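Mevalonate kinase (Staphylococcus aureus, PDB 2X7I) probably phosphorylates mevalonate with ATP to give phosphomevalonate, a step of the mevalonate route to isoprenoids. Local coordinates at residues F34-I39 with H300-N305. Residues are numbered along the deposited sequence; the frame is centred on the assembly and turned at random.
Sequences FNAGKI and HTWIEN
A type I beta turn from Phe34 to Gly37, closed by Gly37 N to Phe34 O, meets edge strand 300-305 through the carboxylate of Glu304 and the indole of Trp302. Glu304 receives two consecutive backbone N-H groups of the turn, one on each oxygen: Asn35 N gives to OE2 of Glu304 at 3.0 Å, and Ala36 N gives to OE1 of Glu304, also at 3.0 Å. OE1 offers its syn lone pair to Ala36 N, whereas Asn35 N approaches OE2 on the syn side but 20° out of the carboxylate plane. The Glu304 chain leaves with CG anti to its backbone N and then turns about CB-CG (chi2 74°), which carries the buried carboxylate up to the turn. The two backbone bonds, one to each oxygen, hold the carboxylate's rotation; Asn35 ND2 adds only a weak bond to Glu304 OE2 at 3.2 Å. Lys38 NZ donates to Asn35 O within the same segment.

In the two-domain GHMP kinase fold, this turn breaks strand 29-45 of the N-terminal sheet, while 300-305 borders the four-stranded antiparallel sheet of the C-terminal half; the contact therefore joins the two sheets. Beside the carboxylate, the Phe34 ring points its edge at one face of Trp302, a T-shaped pair with planes at 81° and the Phe34 ring centroid 5.1 Å from that of the indole's five-membered ring. The touching atom is Phe34 CZ, 3.5 Å from Trp302 CG. Gly37 N lies over one face of the Phe34 ring, and Ala36 CB packs on Trp302 CB at 4.0 Å. Val178 of the neighbouring strand 175-180 touches both aromatic side chains; Leu95 adjoins Phe34, and Pro96 adjoins Trp302.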
loop_
_atom_site.group_PDB
_atom_site.type_symbol
_atom_site.label_atom_id
_atom_site.label_comp_id
_atom_site.label_asym_id
_atom_site.label_seq_id
_atom_site.Cartn_x
_atom_site.Cartn_y
_atom_site.Cartn_z
ATOM N N PHE A 34 -4.215 3.385 2.017
ATOM C CA PHE A 34 -4.983 2.158 1.818
ATOM C C PHE A 34 -5.511 1.720 3.184
ATOM O O PHE A 34 -4.891 0.927 3.887
ATOM C CB PHE A 34 -4.084 1.098 1.170
ATOM C CG PHE A 34 -4.751 -0.238 0.921
ATOM C CD1 PHE A 34 -6.043 -0.323 0.450
ATOM C CD2 PHE A 34 -4.041 -1.419 1.124
ATOM C CE1 PHE A 34 -6.629 -1.548 0.205
ATOM C CE2 PHE A 34 -4.618 -2.646 0.874
ATOM C CZ PHE A 34 -5.919 -2.710 0.415
ATOM N N ASN A 35 -6.667 2.259 3.545
ATOM C CA ASN A 35 -7.247 2.082 4.882
ATOM C C ASN A 35 -7.687 0.655 5.189
ATOM O O ASN A 35 -7.855 0.308 6.352
ATOM C CB ASN A 35 -8.441 3.016 5.075
ATOM C CG ASN A 35 -8.065 4.478 4.951
ATOM O OD1 ASN A 35 -7.193 4.970 5.670
ATOM N ND2 ASN A 35 -8.727 5.186 4.044
ATOM N N ALA A 36 -7.898 -0.153 4.155
ATOM C CA ALA A 36 -8.269 -1.553 4.340
ATOM C C ALA A 36 -7.081 -2.403 4.830
ATOM O O ALA A 36 -7.272 -3.443 5.463
ATOM C CB ALA A 36 -8.838 -2.125 3.046
ATOM N N GLY A 37 -5.866 -1.957 4.537
ATOM C CA GLY A 37 -4.652 -2.665 4.958
ATOM C C GLY A 37 -4.185 -2.134 6.297
ATOM O O GLY A 37 -4.073 -0.928 6.475
ATOM N N LYS A 38 -3.938 -3.033 7.245
ATOM C CA LYS A 38 -3.540 -2.653 8.599
ATOM C C LYS A 38 -2.361 -3.492 9.077
ATOM O O LYS A 38 -2.387 -4.716 9.001
ATOM C CB LYS A 38 -4.707 -2.810 9.576
ATOM C CG LYS A 38 -5.834 -1.768 9.390
ATOM C CD LYS A 38 -5.409 -0.347 9.853
ATOM C CE LYS A 38 -6.019 0.754 8.989
ATOM N NZ LYS A 38 -7.503 0.893 9.160
ATOM N N ILE A 39 -1.332 -2.808 9.565
ATOM C CA ILE A 39 -0.241 -3.441 10.269
ATOM C C ILE A 39 -0.268 -2.948 11.712
ATOM O O ILE A 39 -0.306 -1.739 11.946
ATOM C CB ILE A 39 1.104 -3.117 9.608
ATOM C CG1 ILE A 39 1.128 -3.704 8.191
ATOM C CG2 ILE A 39 2.254 -3.635 10.452
ATOM C CD1 ILE A 39 2.481 -4.238 7.743
ATOM N N HIS A 300 -6.522 -12.842 -3.174
ATOM C CA HIS A 300 -6.916 -12.011 -2.025
ATOM C C HIS A 300 -7.575 -10.727 -2.520
ATOM O O HIS A 300 -7.222 -10.217 -3.581
ATOM C CB HIS A 300 -5.706 -11.652 -1.146
ATOM C CG HIS A 300 -4.796 -12.806 -0.849
ATOM N ND1 HIS A 300 -5.044 -13.717 0.156
ATOM C CD2 HIS A 300 -3.636 -13.195 -1.429
ATOM C CE1 HIS A 300 -4.076 -14.617 0.182
ATOM N NE2 HIS A 300 -3.205 -14.321 -0.766
ATOM N N THR A 301 -8.532 -10.214 -1.755
ATOM C CA THR A 301 -9.233 -8.986 -2.120
ATOM C C THR A 301 -9.475 -8.061 -0.932
ATOM O O THR A 301 -9.452 -8.493 0.209
ATOM C CB THR A 301 -10.587 -9.282 -2.808
ATOM O OG1 THR A 301 -11.408 -10.069 -1.936
ATOM C CG2 THR A 301 -10.369 -10.030 -4.132
ATOM N N TRP A 302 -9.670 -6.778 -1.224
ATOM C CA TRP A 302 -10.062 -5.775 -0.222
ATOM C C TRP A 302 -11.061 -4.791 -0.827
ATOM O O TRP A 302 -11.016 -4.505 -2.025
ATOM C CB TRP A 302 -8.854 -4.963 0.260
ATOM C CG TRP A 302 -7.721 -5.734 0.872
ATOM C CD1 TRP A 302 -7.495 -5.941 2.193
ATOM C CD2 TRP A 302 -6.636 -6.358 0.177
ATOM N NE1 TRP A 302 -6.338 -6.667 2.374
ATOM C CE2 TRP A 302 -5.793 -6.938 1.149
ATOM C CE3 TRP A 302 -6.300 -6.492 -1.173
ATOM C CZ2 TRP A 302 -4.636 -7.638 0.816
ATOM C CZ3 TRP A 302 -5.149 -7.184 -1.504
ATOM C CH2 TRP A 302 -4.327 -7.747 -0.516
ATOM N N ILE A 303 -11.942 -4.257 0.007
ATOM C CA ILE A 303 -12.845 -3.206 -0.409
ATOM C C ILE A 303 -12.427 -1.914 0.274
ATOM O O ILE A 303 -12.377 -1.840 1.501
ATOM C CB ILE A 303 -14.317 -3.540 -0.079
ATOM C CG1 ILE A 303 -14.795 -4.735 -0.911
ATOM C CG2 ILE A 303 -15.204 -2.331 -0.350
ATOM C CD1 ILE A 303 -16.165 -5.257 -0.519
ATOM N N GLU A 304 -12.109 -0.908 -0.536
ATOM C CA GLU A 304 -11.725 0.406 -0.049
ATOM C C GLU A 304 -12.860 1.400 -0.297
ATOM O O GLU A 304 -13.248 1.634 -1.446
ATOM C CB GLU A 304 -10.459 0.865 -0.779
ATOM C CG GLU A 304 -9.849 2.184 -0.275
ATOM C CD GLU A 304 -9.140 2.057 1.066
ATOM O OE1 GLU A 304 -8.860 0.918 1.507
ATOM O OE2 GLU A 304 -8.851 3.110 1.677
ATOM N N ASN A 305 -13.392 1.971 0.780
ATOM C CA ASN A 305 -14.296 3.121 0.680
ATOM C C ASN A 305 -13.457 4.341 0.343
ATOM O O ASN A 305 -12.442 4.583 0.990
ATOM C CB ASN A 305 -15.038 3.349 1.996
ATOM C CG ASN A 305 -16.168 4.376 1.878
ATOM O OD1 ASN A 305 -16.201 5.206 0.961
ATOM N ND2 ASN A 305 -17.096 4.323 2.824
#